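Local coordinates for protein carboxylic ester hydrolase (Aspergillus niger, PDB 7K4O) that hydrolyses carboxylic ester bonds in tannins as a serine esterase of the tannase family, probably releasing gallic acid, at residues A[37-45]-A[53-61]; A[75-83]-A[104-115]. All blocks are in the same frame, centred on the assembly; numbering follows the deposited sequence.

Contact 1: A[37-45]-A[53-61]; sequences TEVVTNSSV and ATINYCNVT. With NA (sodium ion), chain R; NAG (2-acetamido-2-deoxy-beta-D-glucopyranose), chain C; NAG (2-acetamido-2-deoxy-beta-D-glucopyranose), chain F.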
# COMPACT_ATOMS: atom_id res chain seq x y z
N THR A 37 -24.86 15.93 -9.94
CA THR A 37 -25.22 14.54 -10.30
C THR A 37 -25.04 14.39 -11.80
O THR A 37 -25.35 15.33 -12.56
CB THR A 37 -26.65 14.16 -9.89
OG1 THR A 37 -27.57 15.07 -10.51
CG2 THR A 37 -26.84 14.19 -8.38
N GLU A 38 -24.56 13.26 -12.20
CA GLU A 38 -24.31 12.95 -13.61
C GLU A 38 -24.46 11.45 -13.85
O GLU A 38 -23.76 10.63 -13.23
CB GLU A 38 -22.92 13.41 -13.96
CG GLU A 38 -22.61 13.08 -15.35
CD GLU A 38 -21.23 13.52 -15.77
OE1 GLU A 38 -20.35 13.76 -14.93
OE2 GLU A 38 -21.08 13.57 -16.97
N VAL A 39 -25.35 11.07 -14.76
CA VAL A 39 -25.45 9.67 -15.23
C VAL A 39 -24.26 9.28 -16.09
O VAL A 39 -23.94 10.02 -17.05
CB VAL A 39 -26.76 9.40 -15.99
CG1 VAL A 39 -26.77 8.02 -16.57
CG2 VAL A 39 -27.96 9.63 -15.09
N VAL A 40 -23.65 8.17 -15.80
CA VAL A 40 -22.59 7.54 -16.64
C VAL A 40 -23.08 6.18 -17.08
O VAL A 40 -23.43 5.34 -16.23
CB VAL A 40 -21.26 7.40 -15.90
CG1 VAL A 40 -20.20 6.73 -16.76
CG2 VAL A 40 -20.83 8.78 -15.40
N THR A 41 -23.15 5.99 -18.39
CA THR A 41 -23.71 4.77 -18.98
C THR A 41 -22.65 4.00 -19.76
O THR A 41 -21.86 4.63 -20.51
CB THR A 41 -24.88 5.16 -19.90
OG1 THR A 41 -25.82 5.91 -19.14
CG2 THR A 41 -25.48 3.94 -20.56
N ASN A 42 -22.62 2.69 -19.60
CA ASN A 42 -21.78 1.75 -20.36
C ASN A 42 -20.31 2.15 -20.30
O ASN A 42 -19.64 2.19 -21.35
CB ASN A 42 -22.22 1.62 -21.82
CG ASN A 42 -23.57 0.96 -21.93
OD1 ASN A 42 -24.17 0.57 -20.93
ND2 ASN A 42 -24.08 0.83 -23.15
N SER A 43 -19.80 2.38 -19.09
CA SER A 43 -18.37 2.67 -18.90
C SER A 43 -17.59 1.38 -18.82
O SER A 43 -17.78 0.58 -17.89
CB SER A 43 -18.20 3.57 -17.71
OG SER A 43 -16.85 3.80 -17.43
N SER A 44 -16.63 1.19 -19.72
CA SER A 44 -15.73 0.02 -19.71
C SER A 44 -14.58 0.30 -18.74
O SER A 44 -13.95 1.35 -18.89
CB SER A 44 -15.21 -0.24 -21.11
OG SER A 44 -16.18 -1.01 -21.79
N VAL A 45 -14.36 -0.59 -17.79
CA VAL A 45 -13.35 -0.37 -16.73
C VAL A 45 -12.49 -1.61 -16.62
O VAL A 45 -12.97 -2.72 -16.88
CB VAL A 45 -14.02 0.01 -15.38
CG1 VAL A 45 -14.79 1.31 -15.51
CG2 VAL A 45 -14.96 -1.07 -14.91
N ALA A 53 -15.11 -4.99 -16.49
CA ALA A 53 -16.58 -4.88 -16.48
C ALA A 53 -17.02 -3.68 -17.30
O ALA A 53 -16.24 -2.79 -17.58
CB ALA A 53 -17.11 -4.76 -15.07
N THR A 54 -18.31 -3.62 -17.52
CA THR A 54 -19.00 -2.43 -18.04
C THR A 54 -20.02 -1.98 -17.01
O THR A 54 -20.84 -2.82 -16.57
CB THR A 54 -19.66 -2.71 -19.41
OG1 THR A 54 -18.64 -3.17 -20.29
CG2 THR A 54 -20.26 -1.47 -20.01
N ILE A 55 -19.95 -0.72 -16.58
CA ILE A 55 -20.78 -0.25 -15.43
C ILE A 55 -21.62 0.95 -15.80
O ILE A 55 -21.26 1.74 -16.69
CB ILE A 55 -19.92 0.02 -14.18
CG1 ILE A 55 -18.86 1.07 -14.45
CG2 ILE A 55 -19.29 -1.27 -13.72
CD1 ILE A 55 -18.06 1.46 -13.22
N ASN A 56 -22.73 1.11 -15.08
CA ASN A 56 -23.60 2.29 -15.12
C ASN A 56 -23.65 2.85 -13.70
O ASN A 56 -23.76 2.03 -12.75
CB ASN A 56 -25.04 1.94 -15.52
CG ASN A 56 -25.06 1.15 -16.82
OD1 ASN A 56 -24.54 1.59 -17.82
ND2 ASN A 56 -25.65 -0.02 -16.80
N TYR A 57 -23.65 4.17 -13.55
CA TYR A 57 -23.73 4.78 -12.20
C TYR A 57 -24.12 6.23 -12.27
O TYR A 57 -24.10 6.87 -13.34
CB TYR A 57 -22.39 4.56 -11.47
CG TYR A 57 -21.18 5.14 -12.15
CD1 TYR A 57 -20.49 4.40 -13.08
CD2 TYR A 57 -20.76 6.44 -11.88
CE1 TYR A 57 -19.38 4.91 -13.74
CE2 TYR A 57 -19.65 6.96 -12.52
CZ TYR A 57 -18.98 6.21 -13.46
OH TYR A 57 -17.89 6.77 -14.09
N CYS A 58 -24.44 6.75 -11.11
CA CYS A 58 -24.65 8.16 -10.84
C CYS A 58 -23.39 8.72 -10.22
O CYS A 58 -23.07 8.31 -9.08
CB CYS A 58 -25.82 8.38 -9.92
SG CYS A 58 -26.21 10.12 -9.70
N ASN A 59 -22.74 9.63 -10.92
CA ASN A 59 -21.55 10.32 -10.36
C ASN A 59 -22.04 11.51 -9.55
O ASN A 59 -22.53 12.52 -10.14
CB ASN A 59 -20.62 10.72 -11.49
CG ASN A 59 -19.53 11.70 -11.10
OD1 ASN A 59 -19.12 11.71 -9.94
ND2 ASN A 59 -19.12 12.58 -12.04
N VAL A 60 -21.81 11.50 -8.23
CA VAL A 60 -22.26 12.54 -7.29
C VAL A 60 -21.02 13.27 -6.74
O VAL A 60 -20.07 12.60 -6.32
CB VAL A 60 -23.04 11.95 -6.10
CG1 VAL A 60 -23.42 13.01 -5.10
CG2 VAL A 60 -24.28 11.21 -6.61
N THR A 61 -21.06 14.58 -6.72
CA THR A 61 -20.09 15.34 -5.88
C THR A 61 -20.82 16.32 -5.01
O THR A 61 -21.91 16.80 -5.33
CB THR A 61 -18.95 16.04 -6.63
OG1 THR A 61 -19.43 17.26 -7.21
CG2 THR A 61 -18.26 15.15 -7.62
NA NA R . -27.71 16.53 -12.66
C1 NAG C . -18.05 13.52 -11.78
C2 NAG C . -17.11 13.54 -12.98
C3 NAG C . -16.06 14.63 -12.72
C4 NAG C . -16.71 15.91 -12.44
C5 NAG C . -17.71 15.78 -11.29
C6 NAG C . -18.48 17.02 -10.97
C7 NAG C . -16.95 11.39 -14.13
C8 NAG C . -16.17 10.19 -14.27
N2 NAG C . -16.47 12.28 -13.20
O3 NAG C . -15.21 14.68 -13.85
O4 NAG C . -15.69 16.79 -11.95
O5 NAG C . -18.65 14.75 -11.60
O6 NAG C . -19.11 17.64 -12.10
O7 NAG C . -17.99 11.59 -14.73
C1 NAG F . -25.39 0.25 -23.40
C2 NAG F . -26.03 0.92 -24.65
C3 NAG F . -27.32 0.23 -25.01
C4 NAG F . -27.07 -1.23 -25.16
C5 NAG F . -26.37 -1.80 -23.90
C6 NAG F . -26.08 -3.31 -24.01
C7 NAG F . -25.41 3.27 -24.80
C8 NAG F . -25.71 4.62 -24.31
N2 NAG F . -26.28 2.33 -24.41
O3 NAG F . -27.78 0.86 -26.19
O4 NAG F . -28.41 -1.80 -25.21
O5 NAG F . -25.14 -1.13 -23.73
O6 NAG F . -25.16 -3.52 -25.10
O7 NAG F . -24.41 3.03 -25.48
O HOH W 1 -25.88 18.25 -11.36
O HOH W 2 -16.13 4.63 -14.95
O HOH W 3 -30.08 17.12 -11.58
O HOH W 4 -28.18 13.98 -13.41
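V40 sits on one face of the Y57 ring, and this is the tight part of the contact. Its CB lies 3.7 Å from the centroid of the Y57 ring in a CH-pi contact, 18° off the ring normal, while CG1 and CG2 straddle the phenol end, with CG1 reaching Y57 OH. Y57 CG stands between the backbone N and the carbonyl carbon (chi1 59°), which carries the ring toward strand 37-41 and alongside V40; V111 touches the Y57 side chain. Beside V40, S43 OG and Y57 OH share a water, and further along V45 CG1 packs 4.0 Å from I55 CD1. Antiparallel backbone bonds hold the strands together here, as from V40 N to Y57 O (2.8 Å).

The other face is looser and more open to solvent. V39, T41, S44 and T54 are exposed, though L6 covers part of this face and C58 is tied to C10 by a disulfide. N42 carries an N-linked glycan on ND2, and its backbone N-H is taken up by N56 OD1 at 2.8 Å in a nearly straight bond (170°). At the far end T37 binds sodium through O and OG1, the latter at 2.6 Å from the ion, and OG1 also bonds D12. E38, on the Y57 side, holds zinc with OE2; its OE1 makes a weak bond to N59 ND2 (3.4 Å), the nitrogen that bears the second glycan.

N42 and S43 both face I55, which makes a G1 beta bulge where the first strand turns a corner. The whole is a bulged, doubly glycosylated beta hairpin of strands 28-47 and 50-66, with strand 28-47 outermost in the large mixed sheet.

Contact 2: A[75-83]-A[104-115]; sequences LLEIWLPAP and DQSLPGGVMYGA
With CG beside its backbone N and opposite its carbonyl carbon (chi1 -65°), W79 sends its indole out from the strand and over L107, whose CG takes the same position (chi1 -59°) and brings CD1 up to the ring. L107 CD1 lies 3.5 Å from the centroid of the W79 five-membered ring, 16° off its normal, a CH-pi contact over the face. L107 CB covers the same face at the six-membered ring, 3.6 Å from W79 CE3. P108 CG meets W79 CZ3 at 3.6 Å obliquely, and V111 CG2 closes in at the edge, 3.7 Å from W79 CB.

The indole N-H is fixed from within its own strand: W79 NE1 donates to the anti lone pair of E77 OE1 at 3.0 Å. D104 OD1 lies at the ring edge near W79 CZ2 and shares a water with E77 OE1, the water donating to both carboxylates. P81 CG rests against the backbone of G114 and A115, 3.5 Å from A115 O. G114 (positive phi) is the C-prime residue of the Schellman motif ending helix 108-111; G110 O accepts from both Y113 N and A115 N.

Y57 stacks on the indole face opposite L107, and M119 and T93 touch L107 from strands 115-120 and 89-93. Helix 108-111 packs against strands 28-47, 50-66 and 74-81, with V45 and I55 on P108, and leads through the turn at 111-114 into strand 115-120.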
# COMPACT_ATOMS: atom_id res chain seq x y z
N LEU A 75 -14.25 18.17 -0.63
CA LEU A 75 -15.10 17.60 -1.70
C LEU A 75 -15.13 16.07 -1.52
O LEU A 75 -14.11 15.42 -1.39
CB LEU A 75 -14.54 17.94 -3.08
CG LEU A 75 -14.37 19.43 -3.32
CD1 LEU A 75 -13.74 19.68 -4.66
CD2 LEU A 75 -15.68 20.16 -3.19
N LEU A 76 -16.32 15.52 -1.70
CA LEU A 76 -16.49 14.07 -1.83
C LEU A 76 -17.03 13.75 -3.22
O LEU A 76 -17.79 14.55 -3.80
CB LEU A 76 -17.48 13.56 -0.77
CG LEU A 76 -17.12 13.81 0.69
CD1 LEU A 76 -18.13 13.13 1.58
CD2 LEU A 76 -15.71 13.32 1.01
N GLU A 77 -16.62 12.62 -3.72
CA GLU A 77 -17.18 12.08 -4.98
C GLU A 77 -17.63 10.66 -4.67
O GLU A 77 -16.83 9.86 -4.19
CB GLU A 77 -16.17 12.10 -6.14
CG GLU A 77 -16.74 11.52 -7.44
CD GLU A 77 -15.94 11.90 -8.69
OE1 GLU A 77 -15.75 11.06 -9.57
OE2 GLU A 77 -15.38 13.04 -8.68
N ILE A 78 -18.89 10.37 -5.00
CA ILE A 78 -19.50 9.06 -4.68
C ILE A 78 -20.20 8.58 -5.95
O ILE A 78 -20.95 9.36 -6.53
CB ILE A 78 -20.48 9.21 -3.49
CG1 ILE A 78 -19.71 9.60 -2.20
CG2 ILE A 78 -21.26 7.92 -3.25
CD1 ILE A 78 -20.61 9.96 -1.04
N TRP A 79 -19.92 7.37 -6.34
CA TRP A 79 -20.62 6.74 -7.48
C TRP A 79 -21.69 5.81 -6.92
O TRP A 79 -21.34 4.86 -6.21
CB TRP A 79 -19.65 6.01 -8.36
CG TRP A 79 -18.65 6.87 -9.07
CD1 TRP A 79 -18.45 8.22 -8.97
CD2 TRP A 79 -17.68 6.38 -10.00
NE1 TRP A 79 -17.40 8.59 -9.79
CE2 TRP A 79 -16.88 7.48 -10.40
CE3 TRP A 79 -17.37 5.13 -10.51
CZ2 TRP A 79 -15.84 7.35 -11.32
CZ3 TRP A 79 -16.32 4.98 -11.40
CH2 TRP A 79 -15.56 6.08 -11.79
N LEU A 80 -22.92 6.04 -7.34
CA LEU A 80 -24.11 5.25 -6.89
C LEU A 80 -24.56 4.30 -7.98
O LEU A 80 -24.88 4.73 -9.10
CB LEU A 80 -25.23 6.22 -6.55
CG LEU A 80 -25.00 7.25 -5.46
CD1 LEU A 80 -26.18 8.18 -5.35
CD2 LEU A 80 -24.75 6.58 -4.12
N PRO A 81 -24.56 3.00 -7.73
CA PRO A 81 -25.19 2.06 -8.67
C PRO A 81 -26.66 2.38 -8.94
O PRO A 81 -27.37 2.99 -8.16
CB PRO A 81 -25.11 0.70 -7.97
CG PRO A 81 -23.99 0.88 -6.92
CD PRO A 81 -23.99 2.33 -6.53
N ALA A 82 -27.12 1.92 -10.08
CA ALA A 82 -28.56 1.92 -10.38
C ALA A 82 -29.26 1.17 -9.24
O ALA A 82 -28.73 0.16 -8.75
CB ALA A 82 -28.79 1.23 -11.70
N PRO A 83 -30.46 1.59 -8.86
CA PRO A 83 -31.18 0.90 -7.78
C PRO A 83 -31.34 -0.60 -7.97
O PRO A 83 -31.14 -1.33 -6.99
CB PRO A 83 -32.53 1.62 -7.79
CG PRO A 83 -32.22 3.01 -8.25
CD PRO A 83 -31.15 2.81 -9.31
N ASP A 104 -10.32 8.22 -10.95
CA ASP A 104 -11.39 7.30 -11.41
C ASP A 104 -10.94 5.85 -11.29
O ASP A 104 -11.64 4.95 -11.85
CB ASP A 104 -11.79 7.66 -12.84
CG ASP A 104 -12.55 8.96 -12.94
OD1 ASP A 104 -12.95 9.52 -11.89
OD2 ASP A 104 -12.71 9.45 -14.08
N GLN A 105 -9.75 5.65 -10.75
CA GLN A 105 -9.24 4.20 -10.81
C GLN A 105 -9.77 3.15 -9.76
O GLN A 105 -9.86 1.88 -10.02
CB GLN A 105 -7.72 4.23 -10.78
CG GLN A 105 -7.11 4.96 -11.97
CD GLN A 105 -7.60 4.51 -13.33
OE1 GLN A 105 -7.60 3.33 -13.66
NE2 GLN A 105 -8.10 5.46 -14.11
N SER A 106 -10.18 3.62 -8.58
CA SER A 106 -10.65 2.67 -7.54
C SER A 106 -12.18 2.53 -7.54
O SER A 106 -12.67 1.41 -7.24
CB SER A 106 -10.17 3.03 -6.14
OG SER A 106 -8.77 3.00 -6.06
N LEU A 107 -12.90 3.62 -7.75
CA LEU A 107 -14.36 3.66 -7.62
C LEU A 107 -15.05 2.58 -8.46
O LEU A 107 -16.04 2.01 -7.99
CB LEU A 107 -14.92 5.04 -7.93
CG LEU A 107 -14.43 6.20 -7.07
CD1 LEU A 107 -14.99 7.49 -7.57
CD2 LEU A 107 -14.85 5.97 -5.64
N PRO A 108 -14.60 2.22 -9.69
CA PRO A 108 -15.32 1.18 -10.45
C PRO A 108 -15.38 -0.16 -9.72
O PRO A 108 -16.31 -0.92 -9.91
CB PRO A 108 -14.46 1.01 -11.72
CG PRO A 108 -13.81 2.40 -11.90
CD PRO A 108 -13.51 2.84 -10.48
N GLY A 109 -14.36 -0.46 -8.90
CA GLY A 109 -14.23 -1.73 -8.21
C GLY A 109 -15.33 -1.90 -7.16
O GLY A 109 -15.48 -3.03 -6.67
N GLY A 110 -15.99 -0.84 -6.75
CA GLY A 110 -17.16 -0.95 -5.88
C GLY A 110 -18.44 -1.07 -6.67
O GLY A 110 -19.27 -1.94 -6.40
N VAL A 111 -18.61 -0.18 -7.62
CA VAL A 111 -19.88 -0.09 -8.40
C VAL A 111 -20.15 -1.44 -9.06
O VAL A 111 -21.31 -1.89 -9.06
CB VAL A 111 -19.81 1.03 -9.43
CG1 VAL A 111 -20.99 0.97 -10.39
CG2 VAL A 111 -19.73 2.38 -8.74
N MET A 112 -19.12 -2.13 -9.52
CA MET A 112 -19.36 -3.40 -10.25
C MET A 112 -19.81 -4.50 -9.28
O MET A 112 -20.34 -5.52 -9.77
CB MET A 112 -18.16 -3.84 -11.06
CG MET A 112 -17.00 -4.29 -10.22
SD MET A 112 -15.60 -4.93 -11.18
CE MET A 112 -15.16 -3.52 -12.17
N TYR A 113 -19.65 -4.34 -7.96
CA TYR A 113 -20.19 -5.27 -6.93
C TYR A 113 -21.41 -4.65 -6.23
O TYR A 113 -21.76 -5.09 -5.13
CB TYR A 113 -19.08 -5.69 -5.98
CG TYR A 113 -18.07 -6.58 -6.63
CD1 TYR A 113 -18.35 -7.91 -6.93
CD2 TYR A 113 -16.88 -6.07 -7.10
CE1 TYR A 113 -17.43 -8.69 -7.61
CE2 TYR A 113 -15.98 -6.84 -7.82
CZ TYR A 113 -16.24 -8.17 -8.08
OH TYR A 113 -15.36 -8.97 -8.77
N GLY A 114 -22.08 -3.69 -6.85
CA GLY A 114 -23.29 -3.07 -6.30
C GLY A 114 -23.07 -2.25 -5.06
O GLY A 114 -24.00 -2.10 -4.24
N ALA A 115 -21.86 -1.67 -4.92
CA ALA A 115 -21.53 -0.79 -3.79
C ALA A 115 -21.54 0.66 -4.22
O ALA A 115 -20.91 1.01 -5.24
CB ALA A 115 -20.20 -1.16 -3.20
O HOH W 5 -14.21 11.70 -11.49

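Overall arrangement
Contact 1 closes before contact 2 opens along the chain, and their centres are 8 Å apart on the same side of the molecule. They share one mixed sheet: strands 28-47, 50-66 and 74-81 follow each other antiparallel, joined between the contacts by probable backbone bonds such as V60 O to I78 N (2.8 Å). Side chains run through both: V40, Y57, W79 and L107 are piled in that order, linking the outermost strand to the segment around helix 108-111. Together they build the antiparallel end of a sheet whose parallel part carries the likely serine nucleophile elbow, as in alpha/beta hydrolases.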